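Local structure of Lmo0135 protein (Listeria monocytogenes EGD-e, 5ISU) at residues K341-Y346 with D392-L397; Y260-E265 with N420-H425; L347-S352 with T376-L381; Y281-E286 with L358-Q363. The protein is the substrate-binding protein CtaP of an ABC transporter and, as a family 5 extracellular solute-binding protein, probably takes part in peptide uptake. All coordinates share one frame; numbering follows the deposited sequence.

Interaction 1. Residues K341-Y346 with D392-L397; sequences KLTVYY and DYSIAL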
loop_
_atom_site.group_PDB
_atom_site.type_symbol
_atom_site.label_atom_id
_atom_site.label_comp_id
_atom_site.label_asym_id
_atom_site.label_seq_id
_atom_site.Cartn_x
_atom_site.Cartn_y
_atom_site.Cartn_z
ATOM N N LYS A 341 31.020 -11.812 10.980
ATOM C CA LYS A 341 30.509 -11.228 9.746
ATOM C C LYS A 341 28.985 -11.175 9.760
ATOM O O LYS A 341 28.335 -12.079 10.284
ATOM C CB LYS A 341 31.028 -12.065 8.568
ATOM C CG LYS A 341 32.560 -12.092 8.499
ATOM C CD LYS A 341 33.129 -13.252 7.692
ATOM C CE LYS A 341 32.881 -13.135 6.201
ATOM N NZ LYS A 341 33.441 -14.309 5.471
ATOM N N LEU A 342 28.428 -10.102 9.196
ATOM C CA LEU A 342 26.977 -9.908 9.146
ATOM C C LEU A 342 26.449 -10.166 7.756
ATOM O O LEU A 342 27.171 -10.010 6.773
ATOM C CB LEU A 342 26.595 -8.495 9.583
ATOM C CG LEU A 342 26.919 -8.110 11.026
ATOM C CD1 LEU A 342 26.471 -6.677 11.285
ATOM C CD2 LEU A 342 26.260 -9.072 12.016
ATOM N N THR A 343 25.177 -10.549 7.685
ATOM C CA THR A 343 24.524 -10.861 6.427
ATOM C C THR A 343 23.377 -9.899 6.103
ATOM O O THR A 343 22.587 -9.529 6.985
ATOM C CB THR A 343 23.969 -12.305 6.440
ATOM O OG1 THR A 343 23.107 -12.493 7.576
ATOM C CG2 THR A 343 25.106 -13.321 6.511
ATOM N N VAL A 344 23.312 -9.473 4.841
ATOM C CA VAL A 344 22.206 -8.638 4.366
ATOM C C VAL A 344 21.442 -9.466 3.341
ATOM O O VAL A 344 21.997 -9.889 2.328
ATOM C CB VAL A 344 22.646 -7.279 3.795
ATOM C CG1 VAL A 344 23.728 -7.425 2.722
ATOM C CG2 VAL A 344 21.435 -6.513 3.261
ATOM N N TYR A 345 20.183 -9.755 3.645
ATOM C CA TYR A 345 19.331 -10.552 2.760
ATOM C C TYR A 345 18.388 -9.626 2.019
ATOM O O TYR A 345 17.762 -8.774 2.617
ATOM C CB TYR A 345 18.542 -11.615 3.554
ATOM C CG TYR A 345 19.283 -12.920 3.826
ATOM C CD1 TYR A 345 20.322 -12.990 4.758
ATOM C CD2 TYR A 345 18.901 -14.102 3.181
ATOM C CE1 TYR A 345 20.987 -14.191 5.010
ATOM C CE2 TYR A 345 19.560 -15.305 3.424
ATOM C CZ TYR A 345 20.598 -15.348 4.335
ATOM O OH TYR A 345 21.231 -16.555 4.578
ATOM N N TYR A 346 18.282 -9.822 0.712
ATOM C CA TYR A 346 17.433 -8.995 -0.127
ATOM C C TYR A 346 16.989 -9.784 -1.365
ATOM O O TYR A 346 17.389 -10.941 -1.551
ATOM C CB TYR A 346 18.188 -7.707 -0.498
ATOM C CG TYR A 346 19.480 -7.930 -1.248
ATOM C CD1 TYR A 346 20.662 -8.237 -0.572
ATOM C CD2 TYR A 346 19.530 -7.804 -2.631
ATOM C CE1 TYR A 346 21.847 -8.447 -1.257
ATOM C CE2 TYR A 346 20.706 -8.010 -3.332
ATOM C CZ TYR A 346 21.863 -8.331 -2.646
ATOM O OH TYR A 346 23.020 -8.534 -3.346
ATOM N N ASP A 392 18.974 -16.223 10.496
ATOM C CA ASP A 392 19.962 -16.328 9.415
ATOM C C ASP A 392 20.388 -14.952 8.937
ATOM O O ASP A 392 21.565 -14.716 8.683
ATOM C CB ASP A 392 19.394 -17.091 8.218
ATOM C CG ASP A 392 19.038 -18.521 8.544
ATOM O OD1 ASP A 392 19.434 -19.040 9.620
ATOM O OD2 ASP A 392 18.366 -19.138 7.697
ATOM N N TYR A 393 19.419 -14.048 8.827
ATOM C CA TYR A 393 19.678 -12.699 8.331
ATOM C C TYR A 393 19.999 -11.725 9.453
ATOM O O TYR A 393 19.352 -11.722 10.490
ATOM C CB TYR A 393 18.484 -12.176 7.496
ATOM C CG TYR A 393 17.160 -11.939 8.250
ATOM C CD1 TYR A 393 16.259 -12.985 8.469
ATOM C CD2 TYR A 393 16.794 -10.664 8.685
ATOM C CE1 TYR A 393 15.055 -12.782 9.130
ATOM C CE2 TYR A 393 15.585 -10.448 9.336
ATOM C CZ TYR A 393 14.723 -11.519 9.563
ATOM O OH TYR A 393 13.521 -11.336 10.214
ATOM N N SER A 394 21.021 -10.908 9.243
ATOM C CA SER A 394 21.363 -9.872 10.202
ATOM C C SER A 394 20.507 -8.672 9.817
ATOM O O SER A 394 19.927 -7.993 10.663
ATOM C CB SER A 394 22.844 -9.506 10.114
ATOM O OG SER A 394 23.653 -10.667 10.069
ATOM N N ILE A 395 20.427 -8.435 8.515
ATOM C CA ILE A 395 19.676 -7.313 7.966
ATOM C C ILE A 395 18.862 -7.789 6.775
ATOM O O ILE A 395 19.318 -8.648 6.003
ATOM C CB ILE A 395 20.636 -6.199 7.484
ATOM C CG1 ILE A 395 21.511 -5.713 8.646
ATOM C CG2 ILE A 395 19.858 -5.036 6.863
ATOM C CD1 ILE A 395 22.595 -4.741 8.234
ATOM N N ALA A 396 17.654 -7.244 6.646
ATOM C CA ALA A 396 16.774 -7.530 5.527
ATOM C C ALA A 396 16.214 -6.210 4.967
ATOM O O ALA A 396 15.764 -5.340 5.714
ATOM C CB ALA A 396 15.653 -8.445 5.956
ATOM N N LEU A 397 16.282 -6.058 3.655
ATOM C CA LEU A 397 15.747 -4.879 2.995
ATOM C C LEU A 397 14.292 -5.146 2.704
ATOM O O LEU A 397 13.944 -6.214 2.206
ATOM C CB LEU A 397 16.498 -4.586 1.703
ATOM C CG LEU A 397 17.989 -4.380 1.922
ATOM C CD1 LEU A 397 18.692 -4.157 0.598
ATOM C CD2 LEU A 397 18.235 -3.217 2.881
#

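Interaction 2. Residues Y260-E265 with N420-H425; sequences YATFNE and NYSNYH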
loop_
_atom_site.group_PDB
_atom_site.type_symbol
_atom_site.label_atom_id
_atom_site.label_comp_id
_atom_site.label_asym_id
_atom_site.label_seq_id
_atom_site.Cartn_x
_atom_site.Cartn_y
_atom_site.Cartn_z
ATOM N N TYR A 260 13.093 0.462 3.643
ATOM C CA TYR A 260 13.850 0.419 4.880
ATOM C C TYR A 260 14.651 -0.850 5.072
ATOM O O TYR A 260 14.456 -1.829 4.372
ATOM C CB TYR A 260 12.898 0.578 6.058
ATOM C CG TYR A 260 11.958 -0.576 6.294
ATOM C CD1 TYR A 260 10.865 -0.793 5.465
ATOM C CD2 TYR A 260 12.154 -1.450 7.341
ATOM C CE1 TYR A 260 9.997 -1.846 5.667
ATOM C CE2 TYR A 260 11.276 -2.508 7.581
ATOM C CZ TYR A 260 10.200 -2.703 6.738
ATOM O OH TYR A 260 9.334 -3.749 6.952
ATOM N N ALA A 261 15.560 -0.809 6.039
ATOM C CA ALA A 261 16.353 -1.960 6.436
ATOM C C ALA A 261 15.940 -2.349 7.850
ATOM O O ALA A 261 15.729 -1.492 8.675
ATOM C CB ALA A 261 17.817 -1.613 6.404
ATOM N N THR A 262 15.826 -3.641 8.116
ATOM C CA THR A 262 15.466 -4.149 9.440
ATOM C C THR A 262 16.696 -4.737 10.092
ATOM O O THR A 262 17.517 -5.312 9.407
ATOM C CB THR A 262 14.501 -5.338 9.335
ATOM O OG1 THR A 262 15.192 -6.450 8.749
ATOM C CG2 THR A 262 13.291 -5.016 8.490
ATOM N N PHE A 263 16.811 -4.634 11.412
ATOM C CA PHE A 263 17.939 -5.255 12.145
ATOM C C PHE A 263 17.354 -6.437 12.903
ATOM O O PHE A 263 16.491 -6.243 13.759
ATOM C CB PHE A 263 18.614 -4.275 13.100
ATOM C CG PHE A 263 19.228 -3.074 12.411
ATOM C CD1 PHE A 263 20.318 -3.224 11.574
ATOM C CD2 PHE A 263 18.755 -1.793 12.657
ATOM C CE1 PHE A 263 20.889 -2.128 10.947
ATOM C CE2 PHE A 263 19.330 -0.692 12.044
ATOM C CZ PHE A 263 20.398 -0.863 11.187
ATOM N N ASN A 264 17.795 -7.654 12.565
ATOM C CA ASN A 264 17.246 -8.881 13.178
ATOM C C ASN A 264 17.740 -9.110 14.603
ATOM O O ASN A 264 18.831 -9.651 14.810
ATOM C CB ASN A 264 17.588 -10.107 12.326
ATOM C CG ASN A 264 16.791 -11.352 12.723
ATOM O OD1 ASN A 264 16.090 -11.367 13.734
ATOM N ND2 ASN A 264 16.877 -12.392 11.904
ATOM N N GLU A 265 16.920 -8.744 15.585
ATOM C CA GLU A 265 17.298 -8.922 16.986
ATOM C C GLU A 265 17.372 -10.386 17.465
ATOM O O GLU A 265 17.724 -10.627 18.612
ATOM C CB GLU A 265 16.423 -8.072 17.905
ATOM C CG GLU A 265 16.562 -6.592 17.588
ATOM C CD GLU A 265 15.855 -5.676 18.574
ATOM O OE1 GLU A 265 15.683 -6.057 19.750
ATOM O OE2 GLU A 265 15.516 -4.537 18.172
ATOM N N ASN A 420 6.832 -8.493 12.174
ATOM C CA ASN A 420 7.844 -7.793 12.989
ATOM C C ASN A 420 9.202 -8.375 12.572
ATOM O O ASN A 420 9.777 -9.227 13.267
ATOM C CB ASN A 420 7.552 -8.036 14.482
ATOM C CG ASN A 420 8.491 -7.282 15.436
ATOM O OD1 ASN A 420 9.587 -6.841 15.079
ATOM N ND2 ASN A 420 8.053 -7.164 16.690
ATOM N N TYR A 421 9.705 -7.902 11.436
ATOM C CA TYR A 421 10.973 -8.409 10.847
ATOM C C TYR A 421 12.215 -8.234 11.726
ATOM O O TYR A 421 13.147 -9.052 11.677
ATOM C CB TYR A 421 11.206 -7.796 9.447
ATOM C CG TYR A 421 10.074 -8.117 8.461
ATOM C CD1 TYR A 421 9.780 -9.439 8.126
ATOM C CD2 TYR A 421 9.318 -7.109 7.859
ATOM C CE1 TYR A 421 8.760 -9.755 7.241
ATOM C CE2 TYR A 421 8.296 -7.417 6.966
ATOM C CZ TYR A 421 8.026 -8.745 6.661
ATOM O OH TYR A 421 7.028 -9.081 5.785
ATOM N N SER A 422 12.203 -7.188 12.543
ATOM C CA SER A 422 13.303 -6.893 13.438
ATOM C C SER A 422 13.268 -7.766 14.715
ATOM O O SER A 422 14.265 -7.847 15.421
ATOM C CB SER A 422 13.276 -5.409 13.810
ATOM O OG SER A 422 13.318 -4.569 12.657
ATOM N N ASN A 423 12.129 -8.411 14.991
ATOM C CA ASN A 423 11.937 -9.260 16.188
ATOM C C ASN A 423 12.173 -8.463 17.491
ATOM O O ASN A 423 12.683 -8.995 18.488
ATOM C CB ASN A 423 12.815 -10.521 16.127
ATOM C CG ASN A 423 12.506 -11.390 14.924
ATOM O OD1 ASN A 423 11.407 -11.901 14.791
ATOM N ND2 ASN A 423 13.499 -11.588 14.055
ATOM N N TYR A 424 11.756 -7.196 17.455
ATOM C CA TYR A 424 11.873 -6.247 18.568
ATOM C C TYR A 424 10.751 -6.455 19.587
ATOM O O TYR A 424 9.573 -6.339 19.257
ATOM C CB TYR A 424 11.827 -4.835 17.982
ATOM C CG TYR A 424 11.794 -3.666 18.942
ATOM C CD1 TYR A 424 12.916 -3.313 19.689
ATOM C CD2 TYR A 424 10.671 -2.849 19.024
ATOM C CE1 TYR A 424 12.896 -2.210 20.525
ATOM C CE2 TYR A 424 10.647 -1.750 19.862
ATOM C CZ TYR A 424 11.758 -1.432 20.603
ATOM O OH TYR A 424 11.728 -0.337 21.435
ATOM N N HIS A 425 11.127 -6.759 20.827
ATOM C CA HIS A 425 10.153 -7.028 21.888
ATOM C C HIS A 425 10.211 -5.969 22.984
ATOM O O HIS A 425 11.159 -5.923 23.776
ATOM C CB HIS A 425 10.379 -8.428 22.464
ATOM C CG HIS A 425 10.501 -9.488 21.416
ATOM N ND1 HIS A 425 9.500 -9.751 20.503
ATOM C CD2 HIS A 425 11.504 -10.351 21.132
ATOM C CE1 HIS A 425 9.885 -10.723 19.695
ATOM N NE2 HIS A 425 11.094 -11.110 20.061
#

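Interaction 3. Residues L347-S352 with T376-L381; sequences LNNSKS and TDPNAL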
loop_
_atom_site.group_PDB
_atom_site.type_symbol
_atom_site.label_atom_id
_atom_site.label_comp_id
_atom_site.label_asym_id
_atom_site.label_seq_id
_atom_site.Cartn_x
_atom_site.Cartn_y
_atom_site.Cartn_z
ATOM N N LEU A 347 16.141 -9.168 -2.184
ATOM C CA LEU A 347 15.633 -9.797 -3.410
ATOM C C LEU A 347 16.720 -9.873 -4.497
ATOM O O LEU A 347 17.398 -8.884 -4.768
ATOM C CB LEU A 347 14.426 -9.004 -3.926
ATOM C CG LEU A 347 13.197 -8.977 -3.011
ATOM C CD1 LEU A 347 12.231 -7.862 -3.389
ATOM C CD2 LEU A 347 12.488 -10.326 -3.013
ATOM N N ASN A 348 16.863 -11.035 -5.135
ATOM C CA ASN A 348 17.883 -11.218 -6.189
ATOM C C ASN A 348 17.490 -10.670 -7.573
ATOM O O ASN A 348 18.261 -10.786 -8.519
ATOM C CB ASN A 348 18.282 -12.703 -6.324
ATOM C CG ASN A 348 17.152 -13.589 -6.849
ATOM O OD1 ASN A 348 16.023 -13.141 -7.068
ATOM N ND2 ASN A 348 17.458 -14.863 -7.037
ATOM N N ASN A 349 16.297 -10.086 -7.680
ATOM C CA ASN A 349 15.792 -9.542 -8.939
ATOM C C ASN A 349 15.452 -8.046 -8.840
ATOM O O ASN A 349 14.573 -7.563 -9.551
ATOM C CB ASN A 349 14.538 -10.322 -9.337
ATOM C CG ASN A 349 13.395 -10.133 -8.354
ATOM O OD1 ASN A 349 13.560 -9.542 -7.278
ATOM N ND2 ASN A 349 12.224 -10.624 -8.722
ATOM N N SER A 350 16.124 -7.326 -7.947
ATOM C CA SER A 350 15.869 -5.894 -7.755
ATOM C C SER A 350 17.177 -5.143 -7.758
ATOM O O SER A 350 17.960 -5.248 -6.816
ATOM C CB SER A 350 15.140 -5.653 -6.433
ATOM O OG SER A 350 14.970 -4.265 -6.188
ATOM N N LYS A 351 17.423 -4.402 -8.829
ATOM C CA LYS A 351 18.662 -3.621 -8.939
ATOM C C LYS A 351 18.788 -2.598 -7.819
ATOM O O LYS A 351 19.892 -2.369 -7.323
ATOM C CB LYS A 351 18.780 -2.981 -10.324
ATOM C CG LYS A 351 17.584 -2.123 -10.748
ATOM C CD LYS A 351 17.431 -2.065 -12.272
ATOM C CE LYS A 351 16.958 -3.415 -12.830
ATOM N NZ LYS A 351 16.807 -3.453 -14.312
ATOM N N SER A 352 17.658 -2.031 -7.394
ATOM C CA SER A 352 17.654 -1.063 -6.300
ATOM C C SER A 352 18.172 -1.698 -5.028
ATOM O O SER A 352 19.076 -1.156 -4.384
ATOM C CB SER A 352 16.255 -0.523 -6.045
ATOM O OG SER A 352 15.825 0.249 -7.133
ATOM N N THR A 376 18.685 -13.255 -2.567
ATOM C CA THR A 376 17.887 -14.492 -2.605
ATOM C C THR A 376 16.633 -14.436 -3.483
ATOM O O THR A 376 16.144 -13.367 -3.853
ATOM C CB THR A 376 17.430 -14.916 -1.193
ATOM O OG1 THR A 376 16.519 -13.945 -0.680
ATOM C CG2 THR A 376 18.606 -15.063 -0.243
ATOM N N ASP A 377 16.139 -15.639 -3.788
ATOM C CA ASP A 377 14.932 -15.891 -4.579
ATOM C C ASP A 377 13.738 -15.394 -3.756
ATOM O O ASP A 377 13.728 -15.596 -2.542
ATOM C CB ASP A 377 14.849 -17.416 -4.847
ATOM C CG ASP A 377 13.645 -17.833 -5.690
ATOM O OD1 ASP A 377 12.485 -17.679 -5.242
ATOM O OD2 ASP A 377 13.872 -18.422 -6.770
ATOM N N PRO A 378 12.734 -14.751 -4.401
ATOM C CA PRO A 378 11.566 -14.202 -3.671
ATOM C C PRO A 378 10.848 -15.180 -2.736
ATOM O O PRO A 378 10.649 -14.857 -1.566
ATOM C CB PRO A 378 10.630 -13.740 -4.791
ATOM C CG PRO A 378 11.537 -13.449 -5.930
ATOM C CD PRO A 378 12.646 -14.463 -5.846
ATOM N N ASN A 379 10.478 -16.355 -3.240
ATOM C CA ASN A 379 9.784 -17.352 -2.414
ATOM C C ASN A 379 10.622 -17.679 -1.194
ATOM O O ASN A 379 10.132 -17.637 -0.066
ATOM C CB ASN A 379 9.535 -18.653 -3.188
ATOM C CG ASN A 379 8.716 -18.450 -4.450
ATOM O OD1 ASN A 379 8.423 -17.317 -4.849
ATOM N ND2 ASN A 379 8.363 -19.556 -5.104
ATOM N N ALA A 380 11.892 -18.002 -1.438
ATOM C CA ALA A 380 12.829 -18.347 -0.372
ATOM C C ALA A 380 12.950 -17.219 0.645
ATOM O O ALA A 380 13.042 -17.474 1.841
ATOM C CB ALA A 380 14.195 -18.686 -0.950
ATOM N N LEU A 381 12.922 -15.974 0.163
ATOM C CA LEU A 381 13.040 -14.807 1.046
ATOM C C LEU A 381 11.834 -14.701 1.991
ATOM O O LEU A 381 11.994 -14.351 3.154
ATOM C CB LEU A 381 13.218 -13.520 0.235
ATOM C CG LEU A 381 13.491 -12.228 1.020
ATOM C CD1 LEU A 381 14.765 -12.330 1.851
ATOM C CD2 LEU A 381 13.570 -11.043 0.071
#

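Interaction 4. Residues Y281-E286 with L358-Q363; sequences YALDRE and LYLQQQ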
loop_
_atom_site.group_PDB
_atom_site.type_symbol
_atom_site.label_atom_id
_atom_site.label_comp_id
_atom_site.label_asym_id
_atom_site.label_seq_id
_atom_site.Cartn_x
_atom_site.Cartn_y
_atom_site.Cartn_z
ATOM N N TYR A 281 24.307 5.520 11.817
ATOM C CA TYR A 281 25.257 6.630 11.660
ATOM C C TYR A 281 26.269 6.446 10.532
ATOM O O TYR A 281 26.864 7.414 10.084
ATOM C CB TYR A 281 26.047 6.867 12.952
ATOM C CG TYR A 281 25.335 7.668 14.011
ATOM C CD1 TYR A 281 25.048 9.018 13.804
ATOM C CD2 TYR A 281 25.049 7.120 15.263
ATOM C CE1 TYR A 281 24.427 9.778 14.786
ATOM C CE2 TYR A 281 24.446 7.881 16.257
ATOM C CZ TYR A 281 24.138 9.206 16.011
ATOM O OH TYR A 281 23.532 9.952 16.986
ATOM N N ALA A 282 26.506 5.212 10.103
ATOM C CA ALA A 282 27.445 4.977 9.009
ATOM C C ALA A 282 26.851 5.319 7.633
ATOM O O ALA A 282 27.585 5.386 6.647
ATOM C CB ALA A 282 27.904 3.522 9.020
ATOM N N LEU A 283 25.541 5.562 7.583
ATOM C CA LEU A 283 24.839 5.766 6.324
ATOM C C LEU A 283 24.385 7.194 6.055
ATOM O O LEU A 283 24.235 7.989 6.981
ATOM C CB LEU A 283 23.607 4.855 6.307
ATOM C CG LEU A 283 23.834 3.373 6.631
ATOM C CD1 LEU A 283 22.513 2.629 6.726
ATOM C CD2 LEU A 283 24.736 2.715 5.599
ATOM N N ASP A 284 24.171 7.489 4.768
ATOM C CA ASP A 284 23.664 8.798 4.298
ATOM C C ASP A 284 22.576 8.587 3.258
ATOM O O ASP A 284 22.828 8.078 2.162
ATOM C CB ASP A 284 24.756 9.683 3.712
ATOM C CG ASP A 284 24.194 10.967 3.102
ATOM O OD1 ASP A 284 23.577 10.916 2.014
ATOM O OD2 ASP A 284 24.366 12.037 3.715
ATOM N N ARG A 285 21.384 9.040 3.592
ATOM C CA ARG A 285 20.222 8.857 2.741
ATOM C C ARG A 285 20.298 9.378 1.309
ATOM O O ARG A 285 19.884 8.665 0.410
ATOM C CB ARG A 285 18.988 9.424 3.440
ATOM C CG ARG A 285 18.577 8.565 4.620
ATOM C CD ARG A 285 17.414 9.135 5.380
ATOM N NE ARG A 285 17.017 8.214 6.450
ATOM C CZ ARG A 285 17.521 8.209 7.694
ATOM N NH1 ARG A 285 17.085 7.322 8.584
ATOM N NH2 ARG A 285 18.455 9.076 8.065
ATOM N N GLU A 286 20.796 10.602 1.091
ATOM C CA GLU A 286 20.894 11.138 -0.288
ATOM C C GLU A 286 21.791 10.263 -1.151
ATOM O O GLU A 286 21.525 10.088 -2.330
ATOM C CB GLU A 286 21.360 12.594 -0.330
ATOM C CG GLU A 286 20.344 13.544 0.282
ATOM C CD GLU A 286 20.549 15.019 -0.081
ATOM O OE1 GLU A 286 19.801 15.840 0.488
ATOM O OE2 GLU A 286 21.421 15.363 -0.932
ATOM N N LEU A 358 25.148 -3.019 -1.570
ATOM C CA LEU A 358 26.568 -2.691 -1.763
ATOM C C LEU A 358 26.948 -1.434 -1.017
ATOM O O LEU A 358 28.051 -1.341 -0.482
ATOM C CB LEU A 358 26.915 -2.551 -3.247
ATOM C CG LEU A 358 26.981 -3.864 -4.032
ATOM C CD1 LEU A 358 26.979 -3.610 -5.535
ATOM C CD2 LEU A 358 28.207 -4.675 -3.612
ATOM N N TYR A 359 26.032 -0.467 -0.975
ATOM C CA TYR A 359 26.296 0.760 -0.247
ATOM C C TYR A 359 26.472 0.449 1.254
ATOM O O TYR A 359 27.388 0.951 1.889
ATOM C CB TYR A 359 25.198 1.792 -0.495
ATOM C CG TYR A 359 25.441 3.060 0.258
ATOM C CD1 TYR A 359 26.219 4.084 -0.278
ATOM C CD2 TYR A 359 24.914 3.233 1.518
ATOM C CE1 TYR A 359 26.449 5.246 0.438
ATOM C CE2 TYR A 359 25.137 4.389 2.232
ATOM C CZ TYR A 359 25.894 5.383 1.691
ATOM O OH TYR A 359 26.094 6.496 2.448
ATOM N N LEU A 360 25.607 -0.387 1.815
ATOM C CA LEU A 360 25.740 -0.770 3.232
ATOM C C LEU A 360 27.074 -1.497 3.470
ATOM O O LEU A 360 27.801 -1.206 4.421
ATOM C CB LEU A 360 24.581 -1.665 3.681
ATOM C CG LEU A 360 23.143 -1.171 3.513
ATOM C CD1 LEU A 360 22.174 -2.187 4.113
ATOM C CD2 LEU A 360 22.929 0.177 4.152
ATOM N N GLN A 361 27.396 -2.425 2.581
ATOM C CA GLN A 361 28.655 -3.185 2.662
ATOM C C GLN A 361 29.845 -2.238 2.668
ATOM O O GLN A 361 30.740 -2.341 3.517
ATOM C CB GLN A 361 28.781 -4.133 1.474
ATOM C CG GLN A 361 29.984 -5.059 1.534
ATOM C CD GLN A 361 30.130 -5.886 0.280
ATOM O OE1 GLN A 361 29.946 -5.393 -0.835
ATOM N NE2 GLN A 361 30.495 -7.146 0.450
ATOM N N GLN A 362 29.835 -1.324 1.705
ATOM C CA GLN A 362 30.857 -0.297 1.553
ATOM C C GLN A 362 30.965 0.542 2.828
ATOM O O GLN A 362 32.061 0.715 3.366
ATOM C CB GLN A 362 30.470 0.615 0.382
ATOM C CG GLN A 362 31.477 1.694 -0.002
ATOM C CD GLN A 362 30.838 2.799 -0.838
ATOM O OE1 GLN A 362 29.893 3.468 -0.395
ATOM N NE2 GLN A 362 31.362 3.018 -2.030
ATOM N N GLN A 363 29.819 1.033 3.327
ATOM C CA GLN A 363 29.808 1.907 4.504
ATOM C C GLN A 363 30.157 1.196 5.774
ATOM O O GLN A 363 30.778 1.787 6.650
ATOM C CB GLN A 363 28.467 2.643 4.663
ATOM C CG GLN A 363 28.188 3.642 3.537
ATOM C CD GLN A 363 29.307 4.665 3.346
ATOM O OE1 GLN A 363 29.846 4.806 2.248
ATOM N NE2 GLN A 363 29.694 5.338 4.423
#

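Interaction 1. Residues K341-Y346 with D392-L397
T343, on its strand, and S394, just before the other strand, are joined by a cluster of polar bonds. The backbone N-H of T343 points almost straight at S394 OG (N to OG 2.8 Å, 177° at the hydrogen), and that hydroxyl has a second partner in Q267. T343 OG1 turns back over its own backbone, chi1 55°, and gives its proton to a lone pair of D392 O in the carbonyl plane, at 2.9 Å; T343 OG1 in turn accepts from S394 N. Main-chain bonds continue the join: I395 N reaches T343 O, Y345 N donates to I395 O at 2.7 Å, and L397 N meets Y345 O in a longer link of 3.3 Å. V344 pairs with I395 and Y345 with A396 in parallel register, the short strand axes inclined by 21°. This is the parallel pairing of a mixed sheet in the solute-binding fold: 341-347 has strand 370-376 along its other edge, and 395-400 is flanked by strand 248-263. Apolar contacts divide between the sheet faces. On the face of V344 and I395 the CG2 methyls stand 4.2 Å apart, with L397 close by and helix 351-365 packed over I395 and L397. On the face of Y345, its ring meets Y393 obliquely, CD1 lying 3.4 Å from Y393 CB, while the Y393 hydroxyl bonds to Y421.

Interaction 2. Residues Y260-E265 with N420-H425
N264 and N423 meet through their amides, whose planes are 39° apart. N423 ND2 donates to N264 OD1 at 2.6 Å, keeping the acceptor near its own amide plane but approaching from above the carbonyl plane of N264 and at a bent 139°. Both amides have further partners: N264 ND2 bonds to Y393 O and N390 O, and N423 OD1 accepts from R388 NE. Beside them E265 N donates to S422 O at 2.8 Å, a straighter bond. The side chains of E265 and Y424 run alongside each other in the same direction, with carboxylate and ring planes 72° apart; E265 OE2 lies at the ring edge, 3.2 Å from Y424 CD1. The Y424 hydroxyl is hydrogen-bonded to D459. At the other end Y260 crosses Y421 at about a right angle, bringing its OH to the ring edge, 3.5 Å from Y421 CD2. Between these, T262 CG2 touches Y421 CB at 3.6 Å, while S422 OG turns to V461 O. N420 braces its own loop, its amide accepting from Y424 N and donating to Y424 O. The pattern is that of a type I beta turn, N420 to N423, docked by side chains and one main-chain bond on the end of strand 248-263 as it leaves the mixed sheet.

Interaction 3. Residues L347-S352 with T376-L381
L347 and L381 meet where a strand end faces the first turn of a helix. Their side chains cross at about a right angle, and the methyls L347 CD2 and L381 CD2 are only 3.3 Å apart, tighter than ordinary van der Waals contact. L381 reaches across with CG anti to its backbone N (chi1 -174°), while L347 CD2 also lies near P378 CA, at 4.0 Å. Next to this apolar pair N348 N donates to T376 O at 2.8 Å, from 31° off the carbonyl plane. The side chain of N348 folds over the same carbonyl: its CG stands 3.2 Å from T376 O, and OD1 approaches P378 CD, the two side chains crossing at about a right angle. Further out, the helix beginning at P378 is set by D377, the N-cap residue, whose OD1 accepts a weak bond from N379 N, and by the backbone bond from L381 N to D377 O. T376 is anchored through OG1 to Y346 O, and L347 N to the side chain of Q353. The contact lies at the protein surface, where parallel strands 341-347 and 370-376 end side by side and the chain turns into helices 351-365 and 378-385 respectively.

Interaction 4. Residues Y281-E286 with L358-Q363
L283 directs its CD2 methyl between three side chains of helix 351-365. With CG anti to its carbonyl carbon (chi1 -51°) and an extended chi2, it brings CD2 within 3.4 Å of L360 CD2, a tight contact, and within 3.8 Å of both Y359 CE2 and Q363 CB. Q363 CG lies over one face of the Y359 ring, toward its rim, and the bend at chi2 (-55°) swings the amide so that NE2 reaches A282 O, 3.1 Å away and nearly along the C=O axis. Residues A282-D284 link helices 273-281 and 285-292, and D284 is the N-cap of the second; here this link docks against helix 351-365, which packs on the mixed sheet of the solute-binding fold. Y359 extends with CG anti to its backbone N, placing the hydroxyl 3.2 Å from D284 N in a weak bond near the ring plane. The same hydroxyl is bonded to E287, whose backbone N is in turn capped by D284 OD1.

Interactions 1 and 2 share the mixed sheet, their centres 11 Å apart: strand 395-400 lies between the partners 341-347 and 248-263, S394 O accepts from N264 N at 2.9 Å, and Y393 OH reaches Y421 O at 2.7 Å. Interaction 3 follows at the C-terminal end of strand 341-347, where Y346 O meets T376 N at 2.8 Å and Y345 CD2 packs on T376 CG2. Interaction 4 joins interaction 1 through L397 CD2 and L360 CD1, 4.3 Å apart. Interactions 3 and 4 use different parts of helix 351-365, with centres about 20 Å apart. Interaction 2 touches neither of them.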